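Local coordinates for uncharacterized protein (Enterococcus faecalis, PDB 3D3Y), which is of unknown function but resembles peptidases of the M16 metallopeptidase family, carries a domain of their inactive type and may bind a metal ion, at residues M92-D97 / S103-E108; E20-V25 / G369-K374; A73-G78 / K114-A119; L55-Q60 / V110-E115. One frame throughout, in Å; residues are numbered along the deposited sequence.

In the fold
Contacts 1, 3 and 4 all use helix 105-118, which packs on the six-stranded mixed sheet of the first half of the chain, whereas contact 2 brings helix 368-380 to the same sheet. Contacts 1, 3 and 4 are partly buried; contact 2 lies at the surface and joins segments with 343 residues between them. Their chemistry differs with position: contact 1 is a tight strand-to-helix connection built on a carboxylate, contact 3 is purely apolar, contact 4 mixes an aromatic pair with amide-carboxylate bonding, and contact 2 is a sparse aromatic meeting. Contacts 3 and 4 share Lys-114 and Glu-115, their centres about 7 Å apart.

Contact 1: M92-D97 / S103-E108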
loop_
_atom_site.group_PDB
_atom_site.type_symbol
_atom_site.label_atom_id
_atom_site.label_comp_id
_atom_site.label_asym_id
_atom_site.label_seq_id
_atom_site.Cartn_x
_atom_site.Cartn_y
_atom_site.Cartn_z
HETATM N N MSE A 92 -9.746 -10.077 9.849
HETATM C CA MSE A 92 -10.952 -10.854 10.069
HETATM C C MSE A 92 -12.129 -9.919 10.266
HETATM O O MSE A 92 -11.987 -8.824 10.847
HETATM C CB MSE A 92 -10.849 -11.700 11.329
HETATM C CG MSE A 92 -10.090 -12.961 11.205
HETATM SE SE MSE A 92 -10.260 -14.022 12.841
HETATM C CE MSE A 92 -11.846 -15.028 12.543
ATOM N N ASN A 93 -13.289 -10.370 9.803
ATOM C CA ASN A 93 -14.588 -9.708 10.030
ATOM C C ASN A 93 -15.504 -10.797 10.622
ATOM O O ASN A 93 -15.595 -11.915 10.079
ATOM C CB ASN A 93 -15.132 -9.158 8.702
ATOM C CG ASN A 93 -16.301 -8.154 8.870
ATOM O OD1 ASN A 93 -17.200 -8.081 8.003
ATOM N ND2 ASN A 93 -16.278 -7.363 9.941
ATOM N N ILE A 94 -16.117 -10.501 11.759
ATOM C CA ILE A 94 -17.028 -11.421 12.449
ATOM C C ILE A 94 -18.294 -10.695 12.860
ATOM O O ILE A 94 -18.278 -9.476 13.122
ATOM C CB ILE A 94 -16.364 -12.012 13.717
ATOM C CG1 ILE A 94 -16.025 -10.889 14.713
ATOM C CG2 ILE A 94 -15.101 -12.747 13.325
ATOM C CD1 ILE A 94 -15.279 -11.355 15.935
ATOM N N VAL A 95 -19.395 -11.434 12.926
ATOM C CA VAL A 95 -20.662 -10.858 13.351
ATOM C C VAL A 95 -20.589 -10.663 14.861
ATOM O O VAL A 95 -20.052 -11.508 15.554
ATOM C CB VAL A 95 -21.849 -11.785 13.026
ATOM C CG1 VAL A 95 -23.120 -11.191 13.546
ATOM C CG2 VAL A 95 -21.973 -12.078 11.500
ATOM N N ASN A 96 -21.102 -9.545 15.358
ATOM C CA ASN A 96 -21.106 -9.249 16.813
ATOM C C ASN A 96 -22.034 -10.223 17.567
ATOM O O ASN A 96 -23.076 -10.635 17.024
ATOM C CB ASN A 96 -21.518 -7.792 17.021
ATOM C CG ASN A 96 -21.336 -7.319 18.456
ATOM O OD1 ASN A 96 -22.041 -7.777 19.356
ATOM N ND2 ASN A 96 -20.375 -6.395 18.675
ATOM N N ASP A 97 -21.661 -10.608 18.795
ATOM C CA ASP A 97 -22.507 -11.489 19.650
ATOM C C ASP A 97 -23.961 -11.034 19.753
ATOM O O ASP A 97 -24.862 -11.855 19.935
ATOM C CB ASP A 97 -21.964 -11.607 21.088
ATOM C CG ASP A 97 -20.726 -12.481 21.184
ATOM O OD1 ASP A 97 -20.709 -13.619 20.629
ATOM O OD2 ASP A 97 -19.761 -12.022 21.837
ATOM N N SER A 103 -23.282 -17.713 21.516
ATOM C CA SER A 103 -21.993 -17.434 20.905
ATOM C C SER A 103 -21.035 -16.783 21.891
ATOM O O SER A 103 -21.446 -16.174 22.891
ATOM C CB SER A 103 -22.180 -16.514 19.685
ATOM O OG SER A 103 -22.616 -15.217 20.087
ATOM N N GLN A 104 -19.754 -16.949 21.610
ATOM C CA GLN A 104 -18.698 -16.230 22.311
ATOM C C GLN A 104 -17.728 -15.762 21.238
ATOM O O GLN A 104 -16.549 -16.106 21.263
ATOM C CB GLN A 104 -17.982 -17.130 23.312
ATOM C CG GLN A 104 -18.716 -17.328 24.615
ATOM C CD GLN A 104 -19.100 -16.018 25.274
ATOM O OE1 GLN A 104 -18.368 -15.023 25.189
ATOM N NE2 GLN A 104 -20.257 -16.005 25.928
ATOM N N VAL A 105 -18.247 -14.972 20.300
ATOM C CA VAL A 105 -17.565 -14.754 19.029
ATOM C C VAL A 105 -16.141 -14.200 19.170
ATOM O O VAL A 105 -15.245 -14.590 18.428
ATOM C CB VAL A 105 -18.409 -13.888 18.046
ATOM C CG1 VAL A 105 -18.344 -12.402 18.441
ATOM C CG2 VAL A 105 -17.909 -14.093 16.599
ATOM N N LEU A 106 -15.926 -13.307 20.132
ATOM C CA LEU A 106 -14.628 -12.696 20.300
ATOM C C LEU A 106 -13.618 -13.726 20.766
ATOM O O LEU A 106 -12.537 -13.840 20.178
ATOM C CB LEU A 106 -14.701 -11.515 21.264
ATOM C CG LEU A 106 -15.430 -10.281 20.723
ATOM C CD1 LEU A 106 -15.680 -9.289 21.855
ATOM C CD2 LEU A 106 -14.646 -9.654 19.583
ATOM N N ALA A 107 -13.995 -14.506 21.779
ATOM C CA ALA A 107 -13.139 -15.594 22.259
ATOM C C ALA A 107 -12.826 -16.604 21.157
ATOM O O ALA A 107 -11.687 -17.059 21.022
ATOM C CB ALA A 107 -13.745 -16.283 23.481
ATOM N N GLU A 108 -13.838 -16.921 20.361
ATOM C CA GLU A 108 -13.694 -17.898 19.293
ATOM C C GLU A 108 -12.807 -17.358 18.153
ATOM O O GLU A 108 -11.935 -18.078 17.627
ATOM C CB GLU A 108 -15.073 -18.352 18.824
ATOM C CG GLU A 108 -15.827 -19.141 19.932
ATOM C CD GLU A 108 -17.265 -19.473 19.576
ATOM O OE1 GLU A 108 -18.173 -18.633 19.846
ATOM O OE2 GLU A 108 -17.481 -20.588 19.075
HETATM O O HOH W 1 -17.530 -13.042 22.794
#
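Ser-103 and Asp-97 meet where a strand-loop-helix connection closes: strand 85-95 runs out at Val-95, and helix 105-118 starts after a short loop. The hydroxyl Ser-103 OG donates to Asp-97 OD1 over a short 2.5 Å. It reaches that oxygen on the anti side, 21° out of the carboxylate plane.

Gln-104 holds the N-cap position, its CB directed away from the strand. Next comes Val-105, whose backbone N gives a second bond to Asp-97 OD1, 2.8 Å long and almost straight at 175°. This donor takes the syn lone pair, so one oxygen is gripped on both its syn and anti sides, and the carboxylate lies close to the first turn of the helix, where the helix end would probably favour its negative form. The Val-105 side chain has CG1 set between backbone N and carbonyl carbon (chi1 77°), which brings both methyls to the strand end: CG1 and CG2 each lie 3.5 Å from Val-95 O. CG2 also packs 3.9 Å from Ile-94 CD1.

Leu-106 adds a looser apolar touch, its CD2 lying 4.1 Å from that same Ile-94 CD1, the two side chains at about a right angle. Its backbone N donates to a water at 3.1 Å, and this water in turn donates to Asp-97 OD2 at 2.6 Å. One turn beyond Gln-104, Glu-108 folds back along the helix start; its OE1, also bonded to Tyr-71 OH, accepts Gln-104 N at 2.9 Å, nearly along the carboxylate C-O axis.

Contact 2: E20-V25 / G369-K374; sequences EKYKTV and GAWLEK. With EDO (1,2-ethanediol), chain F.
Lys-21 and Tyr-22 are the residues of 20-25 that reach Trp-371, in a small surface meeting between the loop before strand 24-34 and helix 368-380. Glu-20, just ahead of them, instead donates its backbone N to O1 of a 1,2-ethanediol at 3.0 Å. The other end of this diol, probably from the crystallisation liquor, places O2 3.6 Å from Trp-371 CH2.

Lys-21 stretches out with CG anti to its backbone N (chi1 -171°), which carries CD to 4.2 Å from Trp-371 CZ3. Its CG also lies over one face of the Tyr-22 ring, toward the rim. Tyr-22 makes the closest approach: its CE2 is 3.8 Å from Trp-371 CE3, which sits at the edge of the tyrosine ring and in its plane. Reciprocally, Tyr-22 OH lies in plane at the edge of the indole, and that hydroxyl is bonded to Asp-366 O, just before the helix.

Trp-371 NE1 is held by Glu-375 within the same helix, while its ring also touches Thr-19 and Leu-206. Helix 368-380, from the second half of the chain, thus rests on the sheet of the first half, with Leu-372 against strand 200-207 and Glu-373 salt-bridged to Arg-30 of strand 24-34.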
loop_
_atom_site.group_PDB
_atom_site.type_symbol
_atom_site.label_atom_id
_atom_site.label_comp_id
_atom_site.label_asym_id
_atom_site.label_seq_id
_atom_site.Cartn_x
_atom_site.Cartn_y
_atom_site.Cartn_z
ATOM N N GLU A 20 -20.492 1.958 17.866
ATOM C CA GLU A 20 -21.771 1.300 17.640
ATOM C C GLU A 20 -22.193 1.428 16.168
ATOM O O GLU A 20 -23.339 1.145 15.805
ATOM C CB GLU A 20 -22.827 1.894 18.579
ATOM C CG GLU A 20 -22.711 1.374 19.999
ATOM C CD GLU A 20 -23.719 2.016 20.930
ATOM O OE1 GLU A 20 -23.721 3.253 21.027
ATOM O OE2 GLU A 20 -24.511 1.279 21.561
ATOM N N LYS A 21 -21.246 1.852 15.330
ATOM C CA LYS A 21 -21.508 2.166 13.940
ATOM C C LYS A 21 -21.759 0.900 13.108
ATOM O O LYS A 21 -22.458 0.962 12.095
ATOM C CB LYS A 21 -20.336 2.977 13.366
ATOM C CG LYS A 21 -20.561 3.563 11.971
ATOM C CD LYS A 21 -19.585 4.733 11.664
ATOM C CE LYS A 21 -19.642 5.148 10.168
ATOM N NZ LYS A 21 -19.330 6.613 9.960
ATOM N N TYR A 22 -21.226 -0.233 13.571
ATOM C CA TYR A 22 -21.246 -1.498 12.806
ATOM C C TYR A 22 -21.882 -2.673 13.532
ATOM O O TYR A 22 -21.897 -2.715 14.754
ATOM C CB TYR A 22 -19.830 -1.874 12.384
ATOM C CG TYR A 22 -19.149 -0.733 11.657
ATOM C CD1 TYR A 22 -19.531 -0.381 10.350
ATOM C CD2 TYR A 22 -18.149 0.016 12.283
ATOM C CE1 TYR A 22 -18.916 0.685 9.677
ATOM C CE2 TYR A 22 -17.534 1.085 11.626
ATOM C CZ TYR A 22 -17.925 1.417 10.332
ATOM O OH TYR A 22 -17.323 2.473 9.683
ATOM N N LYS A 23 -22.371 -3.646 12.762
ATOM C CA LYS A 23 -22.981 -4.860 13.311
ATOM C C LYS A 23 -21.952 -5.991 13.356
ATOM O O LYS A 23 -22.228 -7.080 13.858
ATOM C CB LYS A 23 -24.188 -5.282 12.458
ATOM C CG LYS A 23 -25.299 -4.254 12.400
ATOM C CD LYS A 23 -26.481 -4.796 11.605
ATOM C CE LYS A 23 -27.468 -3.710 11.315
ATOM N NZ LYS A 23 -28.224 -3.316 12.536
ATOM N N THR A 24 -20.776 -5.734 12.795
ATOM C CA THR A 24 -19.686 -6.689 12.840
ATOM C C THR A 24 -18.496 -6.077 13.552
ATOM O O THR A 24 -18.470 -4.869 13.816
ATOM C CB THR A 24 -19.201 -7.086 11.440
ATOM O OG1 THR A 24 -18.711 -5.917 10.762
ATOM C CG2 THR A 24 -20.331 -7.762 10.632
ATOM N N VAL A 25 -17.502 -6.931 13.806
ATOM C CA VAL A 25 -16.278 -6.567 14.506
ATOM C C VAL A 25 -15.118 -6.886 13.562
ATOM O O VAL A 25 -15.027 -7.994 13.041
ATOM C CB VAL A 25 -16.131 -7.343 15.804
ATOM C CG1 VAL A 25 -14.797 -7.004 16.480
ATOM C CG2 VAL A 25 -17.306 -7.011 16.752
ATOM N N GLY A 369 -12.859 -0.412 6.985
ATOM C CA GLY A 369 -11.469 -0.635 6.554
ATOM C C GLY A 369 -10.652 0.637 6.509
ATOM O O GLY A 369 -9.498 0.669 6.961
ATOM N N ALA A 370 -11.240 1.695 5.946
ATOM C CA ALA A 370 -10.591 2.998 5.869
ATOM C C ALA A 370 -10.344 3.556 7.266
ATOM O O ALA A 370 -9.317 4.173 7.526
ATOM C CB ALA A 370 -11.463 3.982 5.067
ATOM N N TRP A 371 -11.303 3.349 8.148
ATOM C CA TRP A 371 -11.198 3.820 9.520
ATOM C C TRP A 371 -9.991 3.138 10.194
ATOM O O TRP A 371 -9.104 3.828 10.706
ATOM C CB TRP A 371 -12.513 3.590 10.276
ATOM C CG TRP A 371 -12.574 4.216 11.642
ATOM C CD1 TRP A 371 -11.548 4.817 12.319
ATOM C CD2 TRP A 371 -13.709 4.262 12.523
ATOM N NE1 TRP A 371 -11.977 5.256 13.554
ATOM C CE2 TRP A 371 -13.297 4.922 13.708
ATOM C CE3 TRP A 371 -15.039 3.816 12.428
ATOM C CZ2 TRP A 371 -14.168 5.154 14.784
ATOM C CZ3 TRP A 371 -15.896 4.037 13.496
ATOM C CH2 TRP A 371 -15.458 4.698 14.661
ATOM N N LEU A 372 -9.923 1.808 10.134
ATOM C CA LEU A 372 -8.737 1.080 10.648
ATOM C C LEU A 372 -7.396 1.619 10.138
ATOM O O LEU A 372 -6.486 1.809 10.934
ATOM C CB LEU A 372 -8.825 -0.444 10.429
ATOM C CG LEU A 372 -9.688 -1.295 11.354
ATOM C CD1 LEU A 372 -9.795 -2.729 10.807
ATOM C CD2 LEU A 372 -9.201 -1.330 12.814
ATOM N N GLU A 373 -7.292 1.892 8.835
ATOM C CA GLU A 373 -6.083 2.494 8.249
ATOM C C GLU A 373 -5.760 3.895 8.785
ATOM O O GLU A 373 -4.594 4.202 9.020
ATOM C CB GLU A 373 -6.109 2.519 6.710
ATOM C CG GLU A 373 -6.175 1.144 6.031
ATOM C CD GLU A 373 -5.030 0.202 6.455
ATOM O OE1 GLU A 373 -3.924 0.683 6.793
ATOM O OE2 GLU A 373 -5.245 -1.017 6.472
ATOM N N LYS A 374 -6.778 4.747 8.948
ATOM C CA LYS A 374 -6.592 6.049 9.598
ATOM C C LYS A 374 -6.064 5.853 11.017
ATOM O O LYS A 374 -5.148 6.552 11.432
ATOM C CB LYS A 374 -7.903 6.864 9.635
ATOM C CG LYS A 374 -8.368 7.338 8.267
ATOM C CD LYS A 374 -9.631 8.238 8.311
ATOM C CE LYS A 374 -9.985 8.679 6.877
ATOM N NZ LYS A 374 -11.362 9.260 6.739
HETATM C C1 EDO F . -20.313 5.775 17.112
HETATM O O1 EDO F . -20.928 4.880 18.041
HETATM C C2 EDO F . -18.796 5.654 17.182
HETATM O O2 EDO F . -18.219 6.425 16.117
#

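Contact 3: A73-G78 / K114-A119; sequences ASFGIG and KEIIFA
The Phe-75 ring is met obliquely at its outer end by Ile-116, while Phe-112 makes an edge-to-face pair with it.

The bridge runs from strand 74-82, an outermost strand of the mixed sheet, to helix 105-118, which packs against the sheet. CG of Phe-75 stands anti to the backbone N (chi1 165°), projecting the ring toward the helix, so that CZ comes within 3.8 Å of Ile-116 CG1 and 3.9 Å of Ile-116 CG2. Two residues along the strand, Ile-77 also has its CB directed toward the helix, and its CD1 lies 4.0 Å from Ile-116 CG2. That single branch therefore fits against both strand residues, the nearest CA pair, Ile-77 and Ile-116, being 10.2 Å apart.

No hydrogen bond joins the two segments. At such separations the attraction is dispersive and hydrophobic, and buried Ile-116 makes all of the close contacts from the helix side: between these two segments the strand and helix are joined by apolar side-chain packing.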
loop_
_atom_site.group_PDB
_atom_site.type_symbol
_atom_site.label_atom_id
_atom_site.label_comp_id
_atom_site.label_asym_id
_atom_site.label_seq_id
_atom_site.Cartn_x
_atom_site.Cartn_y
_atom_site.Cartn_z
ATOM N N ALA A 73 -17.435 -16.083 9.234
ATOM C CA ALA A 73 -16.392 -15.061 9.324
ATOM C C ALA A 73 -15.658 -14.891 8.002
ATOM O O ALA A 73 -15.519 -15.851 7.266
ATOM C CB ALA A 73 -15.380 -15.459 10.422
ATOM N N SER A 74 -15.191 -13.673 7.704
ATOM C CA SER A 74 -14.272 -13.440 6.604
ATOM C C SER A 74 -12.873 -13.394 7.207
ATOM O O SER A 74 -12.667 -12.851 8.327
ATOM C CB SER A 74 -14.539 -12.099 5.931
ATOM O OG SER A 74 -15.767 -12.158 5.225
ATOM N N PHE A 75 -11.925 -13.935 6.459
ATOM C CA PHE A 75 -10.535 -14.042 6.894
ATOM C C PHE A 75 -9.596 -13.868 5.706
ATOM O O PHE A 75 -9.809 -14.456 4.636
ATOM C CB PHE A 75 -10.316 -15.398 7.563
ATOM C CG PHE A 75 -8.858 -15.780 7.734
ATOM C CD1 PHE A 75 -8.031 -15.067 8.581
ATOM C CD2 PHE A 75 -8.334 -16.857 7.034
ATOM C CE1 PHE A 75 -6.682 -15.424 8.756
ATOM C CE2 PHE A 75 -6.993 -17.235 7.191
ATOM C CZ PHE A 75 -6.168 -16.517 8.059
ATOM N N GLY A 76 -8.535 -13.074 5.879
ATOM C CA GLY A 76 -7.547 -12.983 4.800
ATOM C C GLY A 76 -6.226 -12.500 5.336
ATOM O O GLY A 76 -6.165 -11.885 6.409
ATOM N N ILE A 77 -5.159 -12.793 4.599
ATOM C CA ILE A 77 -3.827 -12.279 4.887
ATOM C C ILE A 77 -3.241 -11.705 3.587
ATOM O O ILE A 77 -3.348 -12.333 2.496
ATOM C CB ILE A 77 -2.890 -13.384 5.471
ATOM C CG1 ILE A 77 -3.567 -14.150 6.621
ATOM C CG2 ILE A 77 -1.556 -12.786 5.974
ATOM C CD1 ILE A 77 -2.611 -15.229 7.294
ATOM N N GLY A 78 -2.638 -10.521 3.689
ATOM C CA GLY A 78 -1.877 -9.966 2.550
ATOM C C GLY A 78 -0.731 -9.073 3.049
ATOM O O GLY A 78 -0.463 -9.013 4.236
ATOM N N LYS A 114 -5.062 -17.439 17.053
ATOM C CA LYS A 114 -3.952 -18.109 17.713
ATOM C C LYS A 114 -3.486 -19.306 16.869
ATOM O O LYS A 114 -2.253 -19.590 16.778
ATOM C CB LYS A 114 -4.360 -18.566 19.122
ATOM C CG LYS A 114 -3.230 -19.148 19.927
ATOM C CD LYS A 114 -3.699 -19.588 21.306
ATOM C CE LYS A 114 -2.479 -19.919 22.167
ATOM N NZ LYS A 114 -2.800 -20.693 23.413
ATOM N N GLU A 115 -4.470 -20.030 16.308
ATOM C CA GLU A 115 -4.203 -21.188 15.436
ATOM C C GLU A 115 -3.429 -20.756 14.206
ATOM O O GLU A 115 -2.342 -21.312 13.894
ATOM C CB GLU A 115 -5.504 -21.908 15.040
ATOM C CG GLU A 115 -6.160 -22.744 16.190
ATOM C CD GLU A 115 -5.312 -23.973 16.612
ATOM O OE1 GLU A 115 -4.506 -24.494 15.796
ATOM O OE2 GLU A 115 -5.446 -24.413 17.779
ATOM N N ILE A 116 -3.960 -19.751 13.518
ATOM C CA ILE A 116 -3.296 -19.221 12.311
ATOM C C ILE A 116 -1.853 -18.731 12.566
ATOM O O ILE A 116 -0.926 -19.055 11.822
ATOM C CB ILE A 116 -4.132 -18.102 11.673
ATOM C CG1 ILE A 116 -5.475 -18.675 11.159
ATOM C CG2 ILE A 116 -3.305 -17.367 10.561
ATOM C CD1 ILE A 116 -5.335 -19.889 10.196
ATOM N N ILE A 117 -1.682 -17.958 13.636
ATOM C CA ILE A 117 -0.397 -17.296 13.893
ATOM C C ILE A 117 0.661 -18.191 14.527
ATOM O O ILE A 117 1.834 -18.171 14.110
ATOM C CB ILE A 117 -0.606 -16.018 14.723
ATOM C CG1 ILE A 117 -1.461 -15.026 13.911
ATOM C CG2 ILE A 117 0.733 -15.417 15.140
ATOM C CD1 ILE A 117 -1.872 -13.798 14.737
ATOM N N PHE A 118 0.241 -18.997 15.498
ATOM C CA PHE A 118 1.158 -19.814 16.279
ATOM C C PHE A 118 1.165 -21.300 15.931
ATOM O O PHE A 118 2.008 -22.049 16.422
ATOM C CB PHE A 118 0.851 -19.598 17.760
ATOM C CG PHE A 118 1.061 -18.177 18.205
ATOM C CD1 PHE A 118 2.322 -17.745 18.596
ATOM C CD2 PHE A 118 0.002 -17.266 18.213
ATOM C CE1 PHE A 118 2.530 -16.426 18.995
ATOM C CE2 PHE A 118 0.199 -15.943 18.609
ATOM C CZ PHE A 118 1.482 -15.526 18.991
ATOM N N ALA A 119 0.223 -21.739 15.104
ATOM C CA ALA A 119 0.207 -23.144 14.698
ATOM C C ALA A 119 0.097 -23.245 13.188
ATOM O O ALA A 119 -0.846 -23.837 12.676
ATOM C CB ALA A 119 -0.929 -23.952 15.414
#

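Contact 4: L55-Q60 / V110-E115; sequences LNYPNQ and VDFLKE
The backbones approach most closely at Asn-56 and Glu-115, with CA atoms 7.3 Å apart, where an irregular loop turns past the later part of helix 105-118. Asn-56 ND2 donates to Glu-115 OE1 at 2.8 Å. The bond is nearly straight, 174°, with the acceptor in the amide plane; the donor comes on the syn side of the carboxylate, a little out of its plane.

A water fills the second route: it accepts Asn-56 N at 2.9 Å and donates to Glu-115 OE1 at 2.6 Å. OE1 therefore receives both the side-chain amide and the water-carried link to the backbone of the same asparagine. Glu-115 gets there by bending at chi2 (-67°), which turns its carboxylate to the asparagine and leaves its aliphatic part to Tyr-57. There Tyr-57 CE2 lies 3.8 Å from Glu-115 CG.

The same CE2 is 4.1 Å from Phe-112 CD1, one turn back on the helix. These two rings meet obliquely, centroids 5.9 Å apart and planes at 39°.

The loop links helix 40-52 to helix 60-69, whose first turn Asn-59 caps through OD1 to Lys-62 N. Tyr-57 also touches Leu-63 and Arg-66 of that helix, so it lies between helices 60-69 and 105-118, touching both, while Phe-112 reaches Met-92 of strand 85-95.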
loop_
_atom_site.group_PDB
_atom_site.type_symbol
_atom_site.label_atom_id
_atom_site.label_comp_id
_atom_site.label_asym_id
_atom_site.label_seq_id
_atom_site.Cartn_x
_atom_site.Cartn_y
_atom_site.Cartn_z
ATOM N N LEU A 55 -1.726 -25.881 10.782
ATOM C CA LEU A 55 -1.468 -27.229 11.330
ATOM C C LEU A 55 -2.762 -27.994 11.642
ATOM O O LEU A 55 -2.881 -29.192 11.341
ATOM C CB LEU A 55 -0.651 -27.124 12.607
ATOM C CG LEU A 55 -0.130 -28.439 13.165
ATOM C CD1 LEU A 55 0.941 -29.013 12.221
ATOM C CD2 LEU A 55 0.406 -28.214 14.583
ATOM N N ASN A 56 -3.711 -27.308 12.278
ATOM C CA ASN A 56 -4.930 -27.947 12.784
ATOM C C ASN A 56 -6.162 -27.738 11.908
ATOM O O ASN A 56 -7.198 -28.360 12.148
ATOM C CB ASN A 56 -5.187 -27.540 14.237
ATOM C CG ASN A 56 -4.057 -27.992 15.164
ATOM O OD1 ASN A 56 -3.637 -29.162 15.125
ATOM N ND2 ASN A 56 -3.534 -27.066 15.966
ATOM N N TYR A 57 -6.033 -26.890 10.884
ATOM C CA TYR A 57 -6.988 -26.824 9.771
ATOM C C TYR A 57 -6.201 -27.104 8.480
ATOM O O TYR A 57 -5.929 -26.185 7.696
ATOM C CB TYR A 57 -7.690 -25.453 9.744
ATOM C CG TYR A 57 -8.282 -25.124 11.090
ATOM C CD1 TYR A 57 -9.364 -25.848 11.582
ATOM C CD2 TYR A 57 -7.725 -24.129 11.902
ATOM C CE1 TYR A 57 -9.892 -25.585 12.843
ATOM C CE2 TYR A 57 -8.272 -23.845 13.176
ATOM C CZ TYR A 57 -9.350 -24.591 13.631
ATOM O OH TYR A 57 -9.899 -24.345 14.884
ATOM N N PRO A 58 -5.765 -28.368 8.304
ATOM C CA PRO A 58 -4.705 -28.721 7.330
ATOM C C PRO A 58 -5.049 -28.623 5.857
ATOM O O PRO A 58 -4.203 -28.899 5.018
ATOM C CB PRO A 58 -4.337 -30.169 7.696
ATOM C CG PRO A 58 -5.506 -30.719 8.424
ATOM C CD PRO A 58 -6.194 -29.536 9.103
ATOM N N ASN A 59 -6.272 -28.236 5.536
ATOM C CA ASN A 59 -6.614 -27.980 4.157
ATOM C C ASN A 59 -7.711 -26.944 4.096
ATOM O O ASN A 59 -8.244 -26.547 5.132
ATOM C CB ASN A 59 -6.957 -29.288 3.414
ATOM C CG ASN A 59 -8.172 -29.980 3.965
ATOM O OD1 ASN A 59 -9.220 -29.378 4.119
ATOM N ND2 ASN A 59 -8.040 -31.263 4.248
ATOM N N GLN A 60 -8.057 -26.514 2.888
ATOM C CA GLN A 60 -8.954 -25.358 2.682
ATOM C C GLN A 60 -10.410 -25.717 2.963
ATOM O O GLN A 60 -11.219 -24.852 3.358
ATOM C CB GLN A 60 -8.705 -24.775 1.264
ATOM C CG GLN A 60 -9.290 -23.405 0.872
ATOM C CD GLN A 60 -9.179 -22.281 1.906
ATOM O OE1 GLN A 60 -8.140 -22.050 2.543
ATOM N NE2 GLN A 60 -10.276 -21.542 2.044
ATOM N N VAL A 110 -10.378 -15.001 18.501
ATOM C CA VAL A 110 -8.993 -14.946 19.001
ATOM C C VAL A 110 -8.362 -16.331 19.003
ATOM O O VAL A 110 -7.203 -16.480 18.679
ATOM C CB VAL A 110 -8.895 -14.314 20.399
ATOM C CG1 VAL A 110 -7.473 -14.385 20.956
ATOM C CG2 VAL A 110 -9.359 -12.864 20.358
ATOM N N ASP A 111 -9.122 -17.352 19.367
ATOM C CA ASP A 111 -8.612 -18.717 19.279
ATOM C C ASP A 111 -8.223 -19.037 17.835
ATOM O O ASP A 111 -7.188 -19.647 17.585
ATOM C CB ASP A 111 -9.639 -19.733 19.815
ATOM C CG ASP A 111 -9.145 -21.186 19.717
ATOM O OD1 ASP A 111 -8.292 -21.568 20.540
ATOM O OD2 ASP A 111 -9.617 -21.950 18.838
ATOM N N PHE A 112 -9.047 -18.622 16.880
ATOM C CA PHE A 112 -8.731 -18.895 15.465
ATOM C C PHE A 112 -7.455 -18.183 15.024
ATOM O O PHE A 112 -6.585 -18.781 14.358
ATOM C CB PHE A 112 -9.880 -18.466 14.558
ATOM C CG PHE A 112 -9.633 -18.760 13.105
ATOM C CD1 PHE A 112 -9.727 -20.062 12.628
ATOM C CD2 PHE A 112 -9.307 -17.735 12.225
ATOM C CE1 PHE A 112 -9.506 -20.342 11.259
ATOM C CE2 PHE A 112 -9.103 -17.994 10.851
ATOM C CZ PHE A 112 -9.200 -19.303 10.374
ATOM N N LEU A 113 -7.333 -16.913 15.389
ATOM C CA LEU A 113 -6.075 -16.200 15.199
ATOM C C LEU A 113 -4.882 -16.916 15.837
ATOM O O LEU A 113 -3.787 -16.976 15.252
ATOM C CB LEU A 113 -6.163 -14.760 15.699
ATOM C CG LEU A 113 -7.172 -13.835 15.004
ATOM C CD1 LEU A 113 -7.266 -12.582 15.823
ATOM C CD2 LEU A 113 -6.716 -13.565 13.560
ATOM N N LYS A 114 -5.062 -17.439 17.053
ATOM C CA LYS A 114 -3.952 -18.109 17.713
ATOM C C LYS A 114 -3.486 -19.306 16.869
ATOM O O LYS A 114 -2.253 -19.590 16.778
ATOM C CB LYS A 114 -4.360 -18.566 19.122
ATOM C CG LYS A 114 -3.230 -19.148 19.927
ATOM C CD LYS A 114 -3.699 -19.588 21.306
ATOM C CE LYS A 114 -2.479 -19.919 22.167
ATOM N NZ LYS A 114 -2.800 -20.693 23.413
ATOM N N GLU A 115 -4.470 -20.030 16.308
ATOM C CA GLU A 115 -4.203 -21.188 15.436
ATOM C C GLU A 115 -3.429 -20.756 14.206
ATOM O O GLU A 115 -2.342 -21.312 13.894
ATOM C CB GLU A 115 -5.504 -21.908 15.040
ATOM C CG GLU A 115 -6.160 -22.744 16.190
ATOM C CD GLU A 115 -5.312 -23.973 16.612
ATOM O OE1 GLU A 115 -4.506 -24.494 15.796
ATOM O OE2 GLU A 115 -5.446 -24.413 17.779
HETATM O O HOH W 2 -3.530 -24.628 13.383
#